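Local coordinates for type II restriction enzyme MspI (Moraxella sp., PDB 1SA3), which recognises the double-stranded DNA sequence 5'-CCGG-3' and cleaves it after the first cytosine, leaving 5'-phosphate ends, at residues D79-T85 and T98-F104; H154-Q158 and A255-Q259; R179-I183 and D228-E232. All blocks are in the same frame, centred on the assembly; numbering follows the deposited sequence.

Interaction 1 (D79-T85 and T98-F104). With NA (sodium ion), chain G.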
loop_
_atom_site.group_PDB
_atom_site.type_symbol
_atom_site.label_atom_id
_atom_site.label_comp_id
_atom_site.label_asym_id
_atom_site.label_seq_id
_atom_site.Cartn_x
_atom_site.Cartn_y
_atom_site.Cartn_z
ATOM N N ASP E 79 19.637 -11.374 -12.341
ATOM C CA ASP E 79 18.405 -11.911 -12.889
ATOM C C ASP E 79 17.214 -11.380 -12.114
ATOM O O ASP E 79 17.336 -10.989 -10.950
ATOM C CB ASP E 79 18.420 -13.439 -12.845
ATOM C CG ASP E 79 17.338 -14.056 -13.716
ATOM O OD1 ASP E 79 16.901 -13.396 -14.680
ATOM O OD2 ASP E 79 16.937 -15.203 -13.447
ATOM N N VAL E 80 16.060 -11.371 -12.768
ATOM C CA VAL E 80 14.838 -10.874 -12.160
ATOM C C VAL E 80 13.646 -11.627 -12.720
ATOM O O VAL E 80 13.659 -12.062 -13.873
ATOM C CB VAL E 80 14.612 -9.374 -12.472
ATOM C CG1 VAL E 80 13.485 -8.824 -11.594
ATOM C CG2 VAL E 80 15.890 -8.587 -12.268
ATOM N N SER E 81 12.624 -11.776 -11.887
ATOM C CA SER E 81 11.377 -12.427 -12.263
ATOM C C SER E 81 10.302 -11.836 -11.358
ATOM O O SER E 81 10.607 -11.293 -10.292
ATOM C CB SER E 81 11.456 -13.939 -12.062
ATOM O OG SER E 81 11.563 -14.265 -10.695
ATOM N N SER E 82 9.050 -11.936 -11.777
ATOM C CA SER E 82 7.955 -11.380 -10.990
ATOM C C SER E 82 6.687 -12.183 -11.200
ATOM O O SER E 82 6.558 -12.907 -12.186
ATOM C CB SER E 82 7.707 -9.926 -11.396
ATOM O OG SER E 82 7.321 -9.846 -12.759
ATOM N N SER E 83 5.743 -12.050 -10.278
ATOM C CA SER E 83 4.496 -12.776 -10.402
ATOM C C SER E 83 3.414 -12.269 -9.468
ATOM O O SER E 83 3.695 -11.692 -8.412
ATOM C CB SER E 83 4.722 -14.263 -10.124
ATOM O OG SER E 83 4.920 -14.496 -8.740
ATOM N N ASP E 84 2.174 -12.493 -9.886
ATOM C CA ASP E 84 1.001 -12.139 -9.109
ATOM C C ASP E 84 1.064 -13.028 -7.870
ATOM O O ASP E 84 1.583 -14.140 -7.931
ATOM C CB ASP E 84 -0.260 -12.464 -9.907
ATOM C CG ASP E 84 -1.528 -12.300 -9.091
ATOM O OD1 ASP E 84 -2.423 -13.162 -9.209
ATOM O OD2 ASP E 84 -1.639 -11.311 -8.338
ATOM N N THR E 85 0.548 -12.543 -6.750
ATOM C CA THR E 85 0.559 -13.332 -5.527
ATOM C C THR E 85 -0.848 -13.767 -5.177
ATOM O O THR E 85 -1.746 -12.944 -5.011
ATOM C CB THR E 85 1.138 -12.528 -4.344
ATOM O OG1 THR E 85 2.495 -12.182 -4.635
ATOM C CG2 THR E 85 1.099 -13.353 -3.053
ATOM N N THR E 98 -0.092 -8.782 0.340
ATOM C CA THR E 98 0.812 -8.889 -0.798
ATOM C C THR E 98 0.085 -9.127 -2.115
ATOM O O THR E 98 -0.578 -10.153 -2.294
ATOM C CB THR E 98 1.839 -10.015 -0.556
ATOM O OG1 THR E 98 2.543 -9.747 0.664
ATOM C CG2 THR E 98 2.835 -10.085 -1.699
ATOM N N ASP E 99 0.214 -8.177 -3.040
ATOM C CA ASP E 99 -0.441 -8.278 -4.340
ATOM C C ASP E 99 0.402 -8.989 -5.379
ATOM O O ASP E 99 -0.134 -9.592 -6.310
ATOM C CB ASP E 99 -0.777 -6.882 -4.889
ATOM C CG ASP E 99 -1.858 -6.185 -4.097
ATOM O OD1 ASP E 99 -2.848 -6.853 -3.748
ATOM O OD2 ASP E 99 -1.730 -4.970 -3.834
ATOM N N ALA E 100 1.720 -8.906 -5.228
ATOM C CA ALA E 100 2.637 -9.516 -6.183
ATOM C C ALA E 100 4.042 -9.501 -5.615
ATOM O O ALA E 100 4.298 -8.860 -4.599
ATOM C CB ALA E 100 2.618 -8.730 -7.486
ATOM N N THR E 101 4.952 -10.197 -6.286
ATOM C CA THR E 101 6.335 -10.241 -5.844
ATOM C C THR E 101 7.318 -10.129 -7.000
ATOM O O THR E 101 6.993 -10.444 -8.153
ATOM C CB THR E 101 6.654 -11.552 -5.088
ATOM O OG1 THR E 101 6.511 -12.670 -5.974
ATOM C CG2 THR E 101 5.713 -11.736 -3.916
ATOM N N ILE E 102 8.517 -9.656 -6.675
ATOM C CA ILE E 102 9.619 -9.548 -7.632
ATOM C C ILE E 102 10.785 -10.211 -6.902
ATOM O O ILE E 102 10.990 -9.957 -5.706
ATOM C CB ILE E 102 10.037 -8.089 -7.909
ATOM C CG1 ILE E 102 8.884 -7.317 -8.547
ATOM C CG2 ILE E 102 11.283 -8.058 -8.824
ATOM C CD1 ILE E 102 9.193 -5.843 -8.727
ATOM N N ARG E 103 11.510 -11.087 -7.587
ATOM C CA ARG E 103 12.677 -11.721 -6.985
ATOM C C ARG E 103 13.914 -11.297 -7.768
ATOM O O ARG E 103 13.959 -11.435 -8.994
ATOM C CB ARG E 103 12.561 -13.249 -7.005
ATOM C CG ARG E 103 13.835 -13.943 -6.510
ATOM C CD ARG E 103 13.697 -15.461 -6.500
ATOM N NE ARG E 103 12.703 -15.914 -5.532
ATOM C CZ ARG E 103 12.862 -15.894 -4.211
ATOM N NH1 ARG E 103 13.986 -15.445 -3.668
ATOM N NH2 ARG E 103 11.883 -16.320 -3.426
ATOM N N PHE E 104 14.907 -10.756 -7.067
ATOM C CA PHE E 104 16.145 -10.337 -7.716
ATOM C C PHE E 104 17.238 -11.319 -7.353
ATOM O O PHE E 104 17.366 -11.700 -6.187
ATOM C CB PHE E 104 16.593 -8.954 -7.247
ATOM C CG PHE E 104 15.626 -7.858 -7.554
ATOM C CD1 PHE E 104 14.688 -7.454 -6.610
ATOM C CD2 PHE E 104 15.673 -7.199 -8.776
ATOM C CE1 PHE E 104 13.812 -6.400 -6.879
ATOM C CE2 PHE E 104 14.804 -6.154 -9.048
ATOM C CZ PHE E 104 13.875 -5.754 -8.096
HETATM NA NA NA G . -2.559 -9.360 -7.403
HETATM O O HOH W 1 15.633 -13.542 -9.888
HETATM O O HOH W 2 4.063 -13.691 -6.124
HETATM O O HOH W 3 -3.126 -10.792 -5.711
HETATM O O HOH W 4 -3.919 -7.821 -6.159
#
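Asp84 and Asp99 share a sodium ion where two antiparallel strands of the PD-(D/E)XK nuclease core end their pairing. Asp84 gives a carboxylate oxygen, OD2, 2.4 Å from the sodium, and Asp99 gives its backbone O at 2.7 Å. Two waters and Glu35 also belong to the ion's shell. Such nucleases usually bind their metal cofactor through acidic residues, consistent with this site. An anionic side chain suits a cation site, and with CG anti to the backbone N (chi1 172°) Asp84 swings its carboxylate back to the ion although its CB points off the partner strand. The Asp99 side chain acts less directly: OD1 accepts from a sodium-bound water 2.8 Å away, while OD2 is held by the backbone N of Ile118. Asp99 O does double duty, since Thr85 N donates to it at 3.1 Å from above the carbonyl plane.

Behind this site the strands zip together through paired backbone bonds, Ser81 with Arg103 and Ser83 with Thr101; the bond from Thr101 N to Ser83 O, 2.9 Å, is nearly straight. Hydroxyls line one side: a water gathers Ser83 OG, Thr85 OG1 and Thr101 OG1, lying 2.6 Å from Thr85 OG1. The other face is largely apolar. Val80 splays its branches, CG1 meeting Ile102 CG2 at 3.6 Å and CG2 meeting Phe104 CD2 at 3.8 Å, while Ile102 CG2 also rests over one face of the Phe104 ring, toward its rim. Small Ser82 shares that face, its OG hydrogen-bonded to Leu39 O.

Strand 111-121 flanks 100-106 on its other side, where Asp99 and Ala100 both face Leu116 in a classic beta bulge. Helix 57-69 packs Leu66 against Ile102 and Phe104, and helix 45-51 brings Leu48 to Val80.

Interaction 2 (H154-Q158 and A255-Q259). With nucleotides of chain A; nucleotides of chain B.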
loop_
_atom_site.group_PDB
_atom_site.type_symbol
_atom_site.label_atom_id
_atom_site.label_comp_id
_atom_site.label_asym_id
_atom_site.label_seq_id
_atom_site.Cartn_x
_atom_site.Cartn_y
_atom_site.Cartn_z
ATOM N N HIS E 154 -14.800 5.048 18.235
ATOM C CA HIS E 154 -14.640 5.553 16.876
ATOM C C HIS E 154 -15.287 4.560 15.910
ATOM O O HIS E 154 -16.001 4.947 14.984
ATOM C CB HIS E 154 -13.156 5.708 16.548
ATOM C CG HIS E 154 -12.884 6.632 15.401
ATOM N ND1 HIS E 154 -13.307 6.370 14.117
ATOM C CD2 HIS E 154 -12.246 7.826 15.352
ATOM C CE1 HIS E 154 -12.944 7.363 13.326
ATOM N NE2 HIS E 154 -12.298 8.260 14.051
ATOM N N GLN E 155 -15.038 3.272 16.132
ATOM C CA GLN E 155 -15.617 2.248 15.275
ATOM C C GLN E 155 -17.137 2.304 15.341
ATOM O O GLN E 155 -17.810 2.323 14.310
ATOM C CB GLN E 155 -15.125 0.861 15.695
ATOM C CG GLN E 155 -15.850 -0.308 15.026
ATOM C CD GLN E 155 -15.128 -1.641 15.231
ATOM O OE1 GLN E 155 -14.015 -1.841 14.734
ATOM N NE2 GLN E 155 -15.757 -2.551 15.968
ATOM N N ASN E 156 -17.686 2.349 16.549
ATOM C CA ASN E 156 -19.136 2.389 16.687
ATOM C C ASN E 156 -19.810 3.634 16.136
ATOM O O ASN E 156 -20.903 3.546 15.584
ATOM C CB ASN E 156 -19.538 2.202 18.153
ATOM C CG ASN E 156 -19.391 0.770 18.607
ATOM O OD1 ASN E 156 -19.684 -0.164 17.856
ATOM N ND2 ASN E 156 -18.945 0.583 19.842
ATOM N N ASP E 157 -19.172 4.791 16.293
ATOM C CA ASP E 157 -19.742 6.043 15.810
ATOM C C ASP E 157 -19.500 6.249 14.314
ATOM O O ASP E 157 -20.198 7.029 13.666
ATOM C CB ASP E 157 -19.157 7.235 16.582
ATOM C CG ASP E 157 -19.587 7.267 18.043
ATOM O OD1 ASP E 157 -20.530 6.543 18.413
ATOM O OD2 ASP E 157 -18.985 8.035 18.820
ATOM N N GLN E 158 -18.506 5.541 13.785
ATOM C CA GLN E 158 -18.106 5.613 12.382
ATOM C C GLN E 158 -17.362 6.904 12.050
ATOM O O GLN E 158 -17.179 7.256 10.891
ATOM C CB GLN E 158 -19.318 5.396 11.457
ATOM C CG GLN E 158 -19.892 3.976 11.581
ATOM C CD GLN E 158 -20.886 3.607 10.488
ATOM O OE1 GLN E 158 -21.697 4.426 10.062
ATOM N NE2 GLN E 158 -20.841 2.361 10.051
ATOM N N ALA E 255 -21.916 -5.050 10.391
ATOM C CA ALA E 255 -21.214 -4.693 11.623
ATOM C C ALA E 255 -20.443 -3.385 11.516
ATOM O O ALA E 255 -19.912 -3.050 10.461
ATOM C CB ALA E 255 -20.259 -5.804 12.010
ATOM N N LYS E 256 -20.394 -2.641 12.614
ATOM C CA LYS E 256 -19.635 -1.399 12.646
ATOM C C LYS E 256 -18.196 -1.864 12.445
ATOM O O LYS E 256 -17.764 -2.830 13.073
ATOM C CB LYS E 256 -19.787 -0.722 14.003
ATOM C CG LYS E 256 -21.207 -0.307 14.316
ATOM C CD LYS E 256 -21.715 0.724 13.319
ATOM C CE LYS E 256 -23.101 1.210 13.711
ATOM N NZ LYS E 256 -23.632 2.221 12.769
ATOM N N LYS E 257 -17.457 -1.197 11.568
ATOM C CA LYS E 257 -16.092 -1.622 11.292
ATOM C C LYS E 257 -15.228 -0.450 10.843
ATOM O O LYS E 257 -15.687 0.454 10.144
ATOM C CB LYS E 257 -16.127 -2.722 10.228
ATOM C CG LYS E 257 -14.792 -3.400 9.930
ATOM C CD LYS E 257 -14.986 -4.555 8.955
ATOM C CE LYS E 257 -13.670 -5.254 8.623
ATOM N NZ LYS E 257 -13.845 -6.263 7.530
ATOM N N MET E 258 -13.964 -0.464 11.231
ATOM C CA MET E 258 -13.077 0.634 10.867
ATOM C C MET E 258 -12.390 0.489 9.506
ATOM O O MET E 258 -12.141 -0.618 9.036
ATOM C CB MET E 258 -12.006 0.806 11.936
ATOM C CG MET E 258 -12.564 0.927 13.340
ATOM S SD MET E 258 -11.262 1.256 14.525
ATOM C CE MET E 258 -11.163 3.055 14.372
ATOM N N GLN E 259 -12.100 1.630 8.889
ATOM C CA GLN E 259 -11.386 1.674 7.618
ATOM C C GLN E 259 -10.302 2.725 7.764
ATOM O O GLN E 259 -10.508 3.753 8.414
ATOM C CB GLN E 259 -12.286 2.081 6.456
ATOM C CG GLN E 259 -11.582 1.926 5.104
ATOM C CD GLN E 259 -12.295 2.664 3.972
ATOM O OE1 GLN E 259 -12.462 3.882 4.026
ATOM N NE2 GLN E 259 -12.702 1.928 2.940
ATOM P P DC A 3 -15.574 -9.467 7.010
ATOM O OP1 DC A 3 -14.684 -10.326 7.823
ATOM O OP2 DC A 3 -16.127 -8.219 7.592
ATOM O "O5'" DC A 3 -14.794 -9.110 5.673
ATOM C "C5'" DC A 3 -14.328 -10.162 4.839
ATOM C "C4'" DC A 3 -13.674 -9.606 3.599
ATOM O "O4'" DC A 3 -14.676 -9.140 2.665
ATOM C "C3'" DC A 3 -12.698 -8.450 3.820
ATOM O "O3'" DC A 3 -11.481 -8.779 3.156
ATOM C "C2'" DC A 3 -13.404 -7.251 3.193
ATOM C "C1'" DC A 3 -14.299 -7.886 2.127
ATOM N N1 DC A 3 -15.548 -7.162 1.806
ATOM C C2 DC A 3 -15.880 -6.921 0.453
ATOM O O2 DC A 3 -15.098 -7.279 -0.436
ATOM N N3 DC A 3 -17.049 -6.306 0.161
ATOM C C4 DC A 3 -17.869 -5.931 1.145
ATOM N N4 DC A 3 -19.014 -5.335 0.809
ATOM C C5 DC A 3 -17.551 -6.147 2.521
ATOM C C6 DC A 3 -16.390 -6.753 2.802
ATOM P P DG A 6 -7.341 0.260 -5.651
ATOM O OP1 DG A 6 -6.257 0.293 -6.669
ATOM O OP2 DG A 6 -7.021 0.589 -4.232
ATOM O "O5'" DG A 6 -8.545 1.194 -6.097
ATOM C "C5'" DG A 6 -8.915 2.336 -5.334
ATOM C "C4'" DG A 6 -10.229 2.878 -5.839
ATOM O "O4'" DG A 6 -11.264 2.113 -5.169
ATOM C "C3'" DG A 6 -10.464 4.329 -5.431
ATOM O "O3'" DG A 6 -10.295 5.262 -6.482
ATOM C "C2'" DG A 6 -11.903 4.381 -4.958
ATOM C "C1'" DG A 6 -12.332 2.943 -4.734
ATOM N N9 DG A 6 -12.468 2.802 -3.286
ATOM C C8 DG A 6 -11.560 2.263 -2.401
ATOM N N7 DG A 6 -11.903 2.434 -1.146
ATOM C C5 DG A 6 -13.125 3.092 -1.209
ATOM C C6 DG A 6 -13.984 3.553 -0.164
ATOM O O6 DG A 6 -13.817 3.479 1.062
ATOM N N1 DG A 6 -15.130 4.164 -0.673
ATOM C C2 DG A 6 -15.412 4.322 -2.017
ATOM N N2 DG A 6 -16.569 4.951 -2.319
ATOM N N3 DG A 6 -14.619 3.901 -2.995
ATOM C C4 DG A 6 -13.503 3.300 -2.523
ATOM P P DC B 5 -24.425 9.348 4.471
ATOM O OP1 DC B 5 -25.639 10.061 3.993
ATOM O OP2 DC B 5 -24.498 8.511 5.690
ATOM O "O5'" DC B 5 -23.973 8.396 3.276
ATOM C "C5'" DC B 5 -22.658 7.877 3.205
ATOM C "C4'" DC B 5 -22.341 7.474 1.786
ATOM O "O4'" DC B 5 -20.902 7.421 1.656
ATOM C "C3'" DC B 5 -22.883 6.108 1.345
ATOM O "O3'" DC B 5 -23.482 6.174 0.045
ATOM C "C2'" DC B 5 -21.647 5.228 1.307
ATOM C "C1'" DC B 5 -20.515 6.206 1.052
ATOM N N1 DC B 5 -19.247 5.785 1.661
ATOM C C2 DC B 5 -18.166 5.559 0.827
ATOM O O2 DC B 5 -18.298 5.800 -0.379
ATOM N N3 DC B 5 -17.010 5.087 1.348
ATOM C C4 DC B 5 -16.914 4.862 2.663
ATOM N N4 DC B 5 -15.760 4.379 3.131
ATOM C C5 DC B 5 -17.995 5.120 3.551
ATOM C C6 DC B 5 -19.134 5.581 3.014
HETATM O O HOH W 5 -16.435 2.610 11.987
HETATM O O HOH W 6 -18.913 0.278 9.751
#
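The imidazole of His154 meets the methyl CE of Met258 obliquely, with ND1 4.0 Å from it, and is also engaged edge-to-face by Trp247. Here the C-terminal end of helix 146-157 lies beside residues 255-259, which lead into the middle strand, 258-261, of a three-stranded antiparallel sheet. A flexible thioether suits a place between a ring and an amide: Met258, bent at chi3 (85°), wraps its CE round to the histidine while its CG touches Gln155 OE1 at 3.4 Å.

Gln155 crosses Met258 at about a right angle. Its flat amide is fixed by partners at the start of helix 133-140, OE1 accepting from Val133 N and NE2 donating to Asp132 OD1 just before it, which settles which way round the amide sits. No direct hydrogen bond joins the two segments; waters do that work instead. One accepts from both Gln158 NE2 and Lys257 N, the latter 2.8 Å away. Gln158 is the first residue to leave the helix, with positive phi (74°), and its extended side chain crosses the aliphatic part of Lys256, whose CD lies 3.8 Å from Gln158 NE2. Lysine fits this exposed position because its methylenes can pack while the ammonium group remains near the surface.

Lys257 turns the other way, its fully extended chain delivering NZ to phosphate oxygen OP2 of DC3 of chain A at 3.0 Å, with Glu130 as a second partner. Gln259 reads a base: with OE1 accepting from Lys261, NE2 is left to donate to O6 of DG6 of chain A at 2.7 Å, nearly straight at 165°.

Interaction 3 (R179-I183 and D228-E232)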
loop_
_atom_site.group_PDB
_atom_site.type_symbol
_atom_site.label_atom_id
_atom_site.label_comp_id
_atom_site.label_asym_id
_atom_site.label_seq_id
_atom_site.Cartn_x
_atom_site.Cartn_y
_atom_site.Cartn_z
ATOM N N ARG E 179 2.166 4.340 17.887
ATOM C CA ARG E 179 2.140 4.932 16.551
ATOM C C ARG E 179 2.765 4.096 15.438
ATOM O O ARG E 179 2.088 3.755 14.473
ATOM C CB ARG E 179 2.790 6.315 16.579
ATOM C CG ARG E 179 1.832 7.413 16.997
ATOM C CD ARG E 179 2.526 8.480 17.823
ATOM N NE ARG E 179 3.400 9.353 17.047
ATOM C CZ ARG E 179 4.686 9.553 17.326
ATOM N NH1 ARG E 179 5.252 8.932 18.352
ATOM N NH2 ARG E 179 5.399 10.399 16.599
ATOM N N GLU E 180 4.048 3.770 15.570
ATOM C CA GLU E 180 4.756 2.989 14.554
ATOM C C GLU E 180 4.194 1.589 14.341
ATOM O O GLU E 180 4.028 1.148 13.201
ATOM C CB GLU E 180 6.247 2.896 14.896
ATOM C CG GLU E 180 6.963 4.232 14.812
ATOM C CD GLU E 180 8.477 4.103 14.718
ATOM O OE1 GLU E 180 9.128 5.140 14.488
ATOM O OE2 GLU E 180 9.019 2.982 14.869
ATOM N N ARG E 181 3.912 0.882 15.433
ATOM C CA ARG E 181 3.351 -0.456 15.325
ATOM C C ARG E 181 1.979 -0.384 14.660
ATOM O O ARG E 181 1.650 -1.214 13.817
ATOM C CB ARG E 181 3.228 -1.099 16.709
ATOM C CG ARG E 181 4.507 -1.767 17.185
ATOM C CD ARG E 181 4.403 -2.156 18.652
ATOM N NE ARG E 181 4.335 -0.976 19.512
ATOM C CZ ARG E 181 4.237 -1.026 20.837
ATOM N NH1 ARG E 181 4.189 -2.199 21.455
ATOM N NH2 ARG E 181 4.202 0.096 21.546
ATOM N N PHE E 182 1.188 0.616 15.040
ATOM C CA PHE E 182 -0.150 0.795 14.474
ATOM C C PHE E 182 -0.076 0.964 12.952
ATOM O O PHE E 182 -0.785 0.290 12.203
ATOM C CB PHE E 182 -0.820 2.028 15.090
ATOM C CG PHE E 182 -2.302 2.128 14.816
ATOM C CD1 PHE E 182 -3.224 1.631 15.731
ATOM C CD2 PHE E 182 -2.776 2.756 13.667
ATOM C CE1 PHE E 182 -4.601 1.763 15.518
ATOM C CE2 PHE E 182 -4.149 2.893 13.443
ATOM C CZ PHE E 182 -5.065 2.394 14.377
ATOM N N ILE E 183 0.787 1.864 12.495
ATOM C CA ILE E 183 0.919 2.110 11.065
ATOM C C ILE E 183 1.450 0.894 10.316
ATOM O O ILE E 183 0.878 0.472 9.313
ATOM C CB ILE E 183 1.858 3.292 10.779
ATOM C CG1 ILE E 183 1.322 4.557 11.449
ATOM C CG2 ILE E 183 1.958 3.512 9.277
ATOM C CD1 ILE E 183 2.338 5.663 11.577
ATOM N N ASP E 228 7.036 8.837 7.079
ATOM C CA ASP E 228 6.214 9.870 6.456
ATOM C C ASP E 228 4.906 10.081 7.216
ATOM O O ASP E 228 4.515 11.218 7.474
ATOM C CB ASP E 228 5.895 9.520 4.998
ATOM C CG ASP E 228 7.125 9.547 4.101
ATOM O OD1 ASP E 228 8.145 10.156 4.486
ATOM O OD2 ASP E 228 7.062 8.963 3.001
ATOM N N ARG E 229 4.230 8.987 7.558
ATOM C CA ARG E 229 2.968 9.067 8.296
ATOM C C ARG E 229 3.194 9.670 9.692
ATOM O O ARG E 229 2.404 10.499 10.144
ATOM C CB ARG E 229 2.337 7.674 8.436
ATOM C CG ARG E 229 1.967 6.998 7.116
ATOM C CD ARG E 229 0.796 7.686 6.420
ATOM N NE ARG E 229 1.158 8.975 5.838
ATOM C CZ ARG E 229 1.940 9.127 4.773
ATOM N NH1 ARG E 229 2.453 8.067 4.164
ATOM N NH2 ARG E 229 2.207 10.341 4.311
ATOM N N ILE E 230 4.264 9.246 10.366
ATOM C CA ILE E 230 4.599 9.756 11.708
ATOM C C ILE E 230 4.818 11.263 11.651
ATOM O O ILE E 230 4.363 11.999 12.528
ATOM C CB ILE E 230 5.895 9.108 12.277
ATOM C CG1 ILE E 230 5.662 7.627 12.580
ATOM C CG2 ILE E 230 6.342 9.844 13.547
ATOM C CD1 ILE E 230 4.667 7.374 13.685
ATOM N N ALA E 231 5.522 11.720 10.620
ATOM C CA ALA E 231 5.783 13.151 10.458
ATOM C C ALA E 231 4.464 13.893 10.249
ATOM O O ALA E 231 4.206 14.919 10.882
ATOM C CB ALA E 231 6.721 13.389 9.266
ATOM N N GLU E 232 3.635 13.355 9.362
ATOM C CA GLU E 232 2.338 13.939 9.050
ATOM C C GLU E 232 1.453 13.975 10.296
ATOM O O GLU E 232 0.742 14.949 10.540
ATOM C CB GLU E 232 1.659 13.114 7.957
ATOM C CG GLU E 232 0.397 13.727 7.390
ATOM C CD GLU E 232 -0.299 12.802 6.412
ATOM O OE1 GLU E 232 0.363 12.331 5.461
ATOM O OE2 GLU E 232 -1.508 12.547 6.595
HETATM O O HOH W 7 3.036 11.226 15.236
#
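Ile230 sends CD1 between Arg179 and Ile183, one helical turn apart, and turns CG2 to the guanidinium of Arg179. The axes of the short segments 179-183 and 228-232 cross at 126° and come within 10.4 Å, and the helices touch through a few methyls and methylenes, without any direct hydrogen bond from segment to segment.

Ile230 meets Arg179 at about a right angle. CD1, carried by CG1 on a chain that turns at chi2 (-66°), reaches Arg179 CB at 3.6 Å and lies over one face of the guanidinium, off toward its rim. CG2 takes the other direction and sits 3.2 Å from Arg179 NH2, a tight approach. The arginine chain folds at chi2 and chi3, which curls the guanidinium back against the isoleucine; a beta-branched residue fits because its two arms serve two different parts of that curl. At the guanidinium edge a water accepts from Arg179 NE at 2.6 Å and donates to Ile230 O at 3.1 Å, adding a polar bridge beside the apolar contacts. Arg179 NH1 is paired with Glu176, which probably helps to settle the charge.

Ile183 crosses Ile230 obliquely, CD1 to CD1 at 3.6 Å, and the same methyl lies 3.7 Å from Arg229 CB. Only the root of Arg229 takes part: the chain then bends away to a salt bridge with Glu232 on the next turn, NH2 to OE1 2.9 Å, and lies in a cation-pi contact with Tyr225.

Helix 222-234 extends the apolar seam through Tyr225 and Val226, which also pack on Ile183. From helix 179-188, Phe182 reaches instead to Ile136 and Val140 of helix 133-140, and it meets the Trp247 ring nearly parallel.

In the fold
Interaction 1 lies across the chain's centre from the other two: its centre is about 35 Å from that of interaction 2 and about 27 Å from that of interaction 3. It holds two of the three protein ligands of the sodium site and its nearest atom is about 4 Å from the DNA, whereas interaction 2 meets the DNA directly, at a base and a phosphate. Metal site and recognition strand are thus separate regions brought to one duplex. Interaction 3 is nested in the chain between the segments of interaction 2; their nearest atoms are about 6 Å apart, and Trp247 touches both. The nearest atom of interaction 3 is about 8 Å from the DNA.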